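Local coordinates for B-cell lymphoma 3 protein (Homo sapiens, PDB 1K1A), which regulates transcription of NF-kappa-B target genes, joins p50 or p52 homodimers, activates transcription in the nucleus and is represented here by its ankyrin repeat domain, at residues A[48-53]-A[68-73]; A[164-169]-A[196-201]. All coordinates share one frame; numbering follows the deposited sequence.

Contact 1 (A[48-53]-A[68-73]); sequences TPLHLA and AGASPM
L50, in the first turn of helix 49-55, faces A70 with the two CA atoms 7.0 Å apart, while 68-73 runs past without regular structure after helix 59-67. One branch of the leucine does all the touching. With CG anti to the backbone N (chi1 -180°), L50 CD2 is carried out to the turn, where it lies 3.6 Å from S71 O. L50 CD2 also sits 4.1 Å from P72 CA and 4.3 Å from A70 CB, so it meets the chain mainly along its backbone. V62 and V66 of helix 59-67 pack on the same leucine and help bury it. Each partner is shaped by its own local bonds. T48 caps helix 49-55: T48 OG1 accepts from H51 N at 3.3 Å in a nearly straight bond (168°), and the same oxygen rests over one face of the H51 ring, displaced toward its rim. In the turn, G69 has positive phi and closes helix 59-67 in a Schellman motif, and S71 OG accepts from M73 N at 3.1 Å, an ST turn. D40 takes the N-H of S71 through its OD2. TPLH at the start of the first helix is the hallmark of ankyrin repeats; here its leucine packs on the turn that follows the second helix of the second repeat.

Contact 2 (A[164-169]-A[196-201]); sequences SMVQLL and LPLVRT
At V166 a chi1 of 167° sets CG1 anti to the backbone N and CG2 anti to the carbonyl carbon, so the two methyls reach different partners on helix 196-204. V166 CG1 meets T201 CG2 at 3.9 Å. The chi1 of T201, -78°, sets OG1 beside the backbone N and anti to the carbonyl carbon, which leaves CG2 anti to the backbone N; the valine and threonine side chains lie alongside each other, pointing opposite ways. V166 CG2 reaches L198 CD2 at 4.2 Å, the leucine bending its end toward the valine although its CB leaves the backbone at an angle to it. V166 thus spans one turn of the neighbouring helix, touching residues three apart in sequence. Q167 flanks this apolar patch on its exposed side. Its chain is extended beyond CG and runs roughly perpendicular to T201, bringing Q167 NE2 to 3.8 Å from T201 OG1, a distance too long for a hydrogen bond. T201 OG1 instead donates a weak bond to P197 O, one turn back in its own helix, at 3.4 Å, while its methyl is left to the valine. The segment axes are nearly parallel, at 10°, and 10.6 Å apart at closest approach, a spacing filled here by V166, L198 and T201. A157 and V158 of helix 153-159 pack on V166 from within its own repeat, and L163 and L170 also touch T201. On their far sides the two helices meet helix 129-137 and helix 226-232, respectively. Side-by-side second helices of successive repeats, here the fifth and sixth, form the outer helical layer of the ankyrin stack.

How the contacts relate
From the N terminus, the chain first enters contact 1, whose partners both belong to the second ankyrin repeat: helix 49-55 is followed by helix 59-67, after which the turn at 68-73 returns to close a short, mostly helical loop of 14 residues. The third and fourth repeats follow before contact 2 opens in the fifth and closes in the sixth, across 26 intervening residues. The contacts are therefore in series, neither nested nor crossed. Contacts 1 and 2 lie on opposite sides of the chain's centre; the centres of contacts 1 and 2 are about 36 Å apart. Their nearest atoms are about 20 Å apart. Contact 1 holds one repeat together internally; contact 2 joins neighbouring repeats along the elongated stack.

Contact 1 (A[48-53]-A[68-73])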
loop_
_atom_site.group_PDB
_atom_site.type_symbol
_atom_site.label_atom_id
_atom_site.label_comp_id
_atom_site.label_asym_id
_atom_site.label_seq_id
_atom_site.Cartn_x
_atom_site.Cartn_y
_atom_site.Cartn_z
ATOM N N THR A 48 4.243 -9.782 15.901
ATOM C CA THR A 48 5.281 -9.304 16.796
ATOM C C THR A 48 4.712 -8.107 17.529
ATOM O O THR A 48 3.654 -7.592 17.157
ATOM C CB THR A 48 6.519 -8.850 16.016
ATOM O OG1 THR A 48 6.177 -7.736 15.174
ATOM C CG2 THR A 48 6.989 -9.931 15.033
ATOM N N PRO A 49 5.387 -7.671 18.583
ATOM C CA PRO A 49 5.004 -6.433 19.272
ATOM C C PRO A 49 4.922 -5.220 18.330
ATOM O O PRO A 49 4.035 -4.384 18.516
ATOM C CB PRO A 49 6.110 -6.260 20.308
ATOM C CG PRO A 49 6.498 -7.662 20.639
ATOM C CD PRO A 49 6.486 -8.374 19.274
ATOM N N LEU A 50 5.789 -5.148 17.311
ATOM C CA LEU A 50 5.750 -4.029 16.373
ATOM C C LEU A 50 4.465 -4.047 15.537
ATOM O O LEU A 50 3.843 -3.000 15.321
ATOM C CB LEU A 50 6.993 -4.012 15.464
ATOM C CG LEU A 50 7.104 -2.886 14.419
ATOM C CD1 LEU A 50 7.051 -1.496 15.083
ATOM C CD2 LEU A 50 8.368 -3.041 13.619
ATOM N N HIS A 51 4.078 -5.228 15.062
ATOM C CA HIS A 51 2.830 -5.366 14.324
ATOM C C HIS A 51 1.714 -4.799 15.187
ATOM O O HIS A 51 0.852 -4.074 14.704
ATOM C CB HIS A 51 2.504 -6.838 14.043
ATOM C CG HIS A 51 3.435 -7.511 13.076
ATOM N ND1 HIS A 51 3.850 -6.929 11.896
ATOM C CD2 HIS A 51 3.997 -8.743 13.103
ATOM C CE1 HIS A 51 4.644 -7.765 11.250
ATOM N NE2 HIS A 51 4.754 -8.870 11.963
ATOM N N LEU A 52 1.718 -5.174 16.466
ATOM C CA LEU A 52 0.676 -4.741 17.393
ATOM C C LEU A 52 0.682 -3.234 17.637
ATOM O O LEU A 52 -0.377 -2.616 17.806
ATOM C CB LEU A 52 0.779 -5.507 18.713
ATOM C CG LEU A 52 0.258 -6.943 18.621
ATOM C CD1 LEU A 52 0.408 -7.681 19.965
ATOM C CD2 LEU A 52 -1.188 -6.942 18.154
ATOM N N ALA A 53 1.869 -2.643 17.646
ATOM C CA ALA A 53 1.991 -1.203 17.831
ATOM C C ALA A 53 1.339 -0.454 16.677
ATOM O O ALA A 53 0.724 0.586 16.885
ATOM C CB ALA A 53 3.440 -0.804 17.971
ATOM N N ALA A 68 15.049 0.319 18.722
ATOM C CA ALA A 68 15.668 -0.722 19.551
ATOM C C ALA A 68 16.090 -1.983 18.777
ATOM O O ALA A 68 16.715 -2.880 19.345
ATOM C CB ALA A 68 14.757 -1.093 20.729
ATOM N N GLY A 69 15.725 -2.069 17.498
ATOM C CA GLY A 69 16.150 -3.196 16.678
ATOM C C GLY A 69 15.062 -4.118 16.143
ATOM O O GLY A 69 15.365 -5.137 15.497
ATOM N N ALA A 70 13.801 -3.808 16.437
ATOM C CA ALA A 70 12.702 -4.605 15.876
ATOM C C ALA A 70 12.656 -4.385 14.366
ATOM O O ALA A 70 12.738 -3.251 13.900
ATOM C CB ALA A 70 11.375 -4.226 16.508
ATOM N N SER A 71 12.491 -5.463 13.610
ATOM C CA SER A 71 12.539 -5.390 12.150
ATOM C C SER A 71 11.225 -4.973 11.503
ATOM O O SER A 71 10.185 -5.577 11.739
ATOM C CB SER A 71 12.983 -6.737 11.562
ATOM O OG SER A 71 12.930 -6.712 10.138
ATOM N N PRO A 72 11.289 -3.943 10.665
ATOM C CA PRO A 72 10.130 -3.501 9.890
ATOM C C PRO A 72 9.748 -4.528 8.819
ATOM O O PRO A 72 8.662 -4.430 8.263
ATOM C CB PRO A 72 10.631 -2.214 9.218
ATOM C CG PRO A 72 11.832 -1.821 9.986
ATOM C CD PRO A 72 12.476 -3.108 10.414
ATOM N N MET A 73 10.621 -5.497 8.540
ATOM C CA MET A 73 10.319 -6.503 7.518
ATOM C C MET A 73 9.758 -7.838 8.051
ATOM O O MET A 73 9.446 -8.726 7.264
ATOM C CB MET A 73 11.537 -6.769 6.619
ATOM C CG MET A 73 12.036 -5.546 5.846
ATOM S SD MET A 73 10.828 -4.904 4.671
ATOM C CE MET A 73 10.820 -6.230 3.442
#

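Contact 2 (A[164-169]-A[196-201])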
loop_
_atom_site.group_PDB
_atom_site.type_symbol
_atom_site.label_atom_id
_atom_site.label_comp_id
_atom_site.label_asym_id
_atom_site.label_seq_id
_atom_site.Cartn_x
_atom_site.Cartn_y
_atom_site.Cartn_z
ATOM N N SER A 164 -10.241 10.737 -7.091
ATOM C CA SER A 164 -9.187 11.297 -6.250
ATOM C C SER A 164 -7.868 10.525 -6.423
ATOM O O SER A 164 -6.819 11.125 -6.674
ATOM C CB SER A 164 -9.618 11.316 -4.777
ATOM O OG SER A 164 -10.686 12.235 -4.585
ATOM N N MET A 165 -7.919 9.202 -6.291
ATOM C CA MET A 165 -6.698 8.387 -6.417
ATOM C C MET A 165 -6.104 8.464 -7.823
ATOM O O MET A 165 -4.884 8.493 -7.990
ATOM C CB MET A 165 -6.959 6.924 -6.042
ATOM C CG MET A 165 -7.128 6.663 -4.560
ATOM S SD MET A 165 -5.681 7.167 -3.560
ATOM C CE MET A 165 -6.256 8.659 -2.892
ATOM N N VAL A 166 -6.971 8.480 -8.828
ATOM C CA VAL A 166 -6.532 8.604 -10.206
ATOM C C VAL A 166 -5.797 9.920 -10.392
ATOM O O VAL A 166 -4.703 9.949 -10.936
ATOM C CB VAL A 166 -7.715 8.482 -11.207
ATOM C CG1 VAL A 166 -7.291 8.937 -12.596
ATOM C CG2 VAL A 166 -8.234 7.019 -11.248
ATOM N N GLN A 167 -6.378 11.006 -9.895
ATOM C CA GLN A 167 -5.728 12.308 -9.996
ATOM C C GLN A 167 -4.404 12.359 -9.218
ATOM O O GLN A 167 -3.407 12.886 -9.706
ATOM C CB GLN A 167 -6.685 13.426 -9.558
ATOM C CG GLN A 167 -7.817 13.677 -10.579
ATOM C CD GLN A 167 -8.777 14.796 -10.180
ATOM O OE1 GLN A 167 -8.805 15.226 -9.024
ATOM N NE2 GLN A 167 -9.586 15.255 -11.141
ATOM N N LEU A 168 -4.395 11.774 -8.026
ATOM C CA LEU A 168 -3.204 11.771 -7.178
ATOM C C LEU A 168 -2.054 10.992 -7.815
ATOM O O LEU A 168 -0.914 11.450 -7.816
ATOM C CB LEU A 168 -3.541 11.212 -5.786
ATOM C CG LEU A 168 -2.433 11.281 -4.729
ATOM C CD1 LEU A 168 -1.863 12.706 -4.620
ATOM C CD2 LEU A 168 -2.937 10.792 -3.373
ATOM N N LEU A 169 -2.353 9.820 -8.367
ATOM C CA LEU A 169 -1.313 8.997 -8.988
ATOM C C LEU A 169 -0.731 9.614 -10.261
ATOM O O LEU A 169 0.484 9.572 -10.483
ATOM C CB LEU A 169 -1.827 7.577 -9.256
ATOM C CG LEU A 169 -2.073 6.709 -8.015
ATOM C CD1 LEU A 169 -2.993 5.547 -8.332
ATOM C CD2 LEU A 169 -0.759 6.196 -7.430
ATOM N N LEU A 196 -17.376 8.634 -16.952
ATOM C CA LEU A 196 -17.053 9.897 -17.623
ATOM C C LEU A 196 -15.930 10.758 -17.011
ATOM O O LEU A 196 -15.021 11.148 -17.721
ATOM C CB LEU A 196 -18.313 10.741 -17.857
ATOM C CG LEU A 196 -19.461 10.055 -18.617
ATOM C CD1 LEU A 196 -20.515 11.068 -18.998
ATOM C CD2 LEU A 196 -18.961 9.305 -19.856
ATOM N N PRO A 197 -16.008 11.093 -15.723
ATOM C CA PRO A 197 -14.967 11.921 -15.097
ATOM C C PRO A 197 -13.583 11.292 -15.239
ATOM O O PRO A 197 -12.599 12.008 -15.453
ATOM C CB PRO A 197 -15.390 11.965 -13.627
ATOM C CG PRO A 197 -16.865 11.707 -13.655
ATOM C CD PRO A 197 -17.074 10.735 -14.771
ATOM N N LEU A 198 -13.517 9.966 -15.141
ATOM C CA LEU A 198 -12.250 9.259 -15.280
ATOM C C LEU A 198 -11.765 9.254 -16.726
ATOM O O LEU A 198 -10.574 9.390 -16.985
ATOM C CB LEU A 198 -12.353 7.827 -14.741
ATOM C CG LEU A 198 -12.056 7.671 -13.239
ATOM C CD1 LEU A 198 -13.046 8.457 -12.402
ATOM C CD2 LEU A 198 -12.028 6.205 -12.817
ATOM N N VAL A 199 -12.685 9.074 -17.667
ATOM C CA VAL A 199 -12.312 9.092 -19.071
ATOM C C VAL A 199 -11.699 10.452 -19.397
ATOM O O VAL A 199 -10.639 10.533 -20.023
ATOM C CB VAL A 199 -13.520 8.803 -20.002
ATOM C CG1 VAL A 199 -13.090 8.855 -21.462
ATOM C CG2 VAL A 199 -14.125 7.439 -19.681
ATOM N N ARG A 200 -12.349 11.518 -18.941
ATOM C CA ARG A 200 -11.860 12.870 -19.196
ATOM C C ARG A 200 -10.461 13.071 -18.628
ATOM O O ARG A 200 -9.587 13.625 -19.301
ATOM C CB ARG A 200 -12.799 13.922 -18.600
ATOM C CG ARG A 200 -14.091 14.150 -19.393
ATOM C CD ARG A 200 -15.070 15.115 -18.724
ATOM N NE ARG A 200 -16.373 15.111 -19.384
ATOM C CZ ARG A 200 -17.506 14.740 -18.806
ATOM N NH1 ARG A 200 -17.519 14.345 -17.533
ATOM N NH2 ARG A 200 -18.634 14.758 -19.504
ATOM N N THR A 201 -10.264 12.639 -17.386
ATOM C CA THR A 201 -8.976 12.798 -16.712
ATOM C C THR A 201 -7.851 12.012 -17.402
ATOM O O THR A 201 -6.782 12.555 -17.665
ATOM C CB THR A 201 -9.098 12.408 -15.230
ATOM O OG1 THR A 201 -9.732 13.475 -14.509
ATOM C CG2 THR A 201 -7.728 12.318 -14.580
#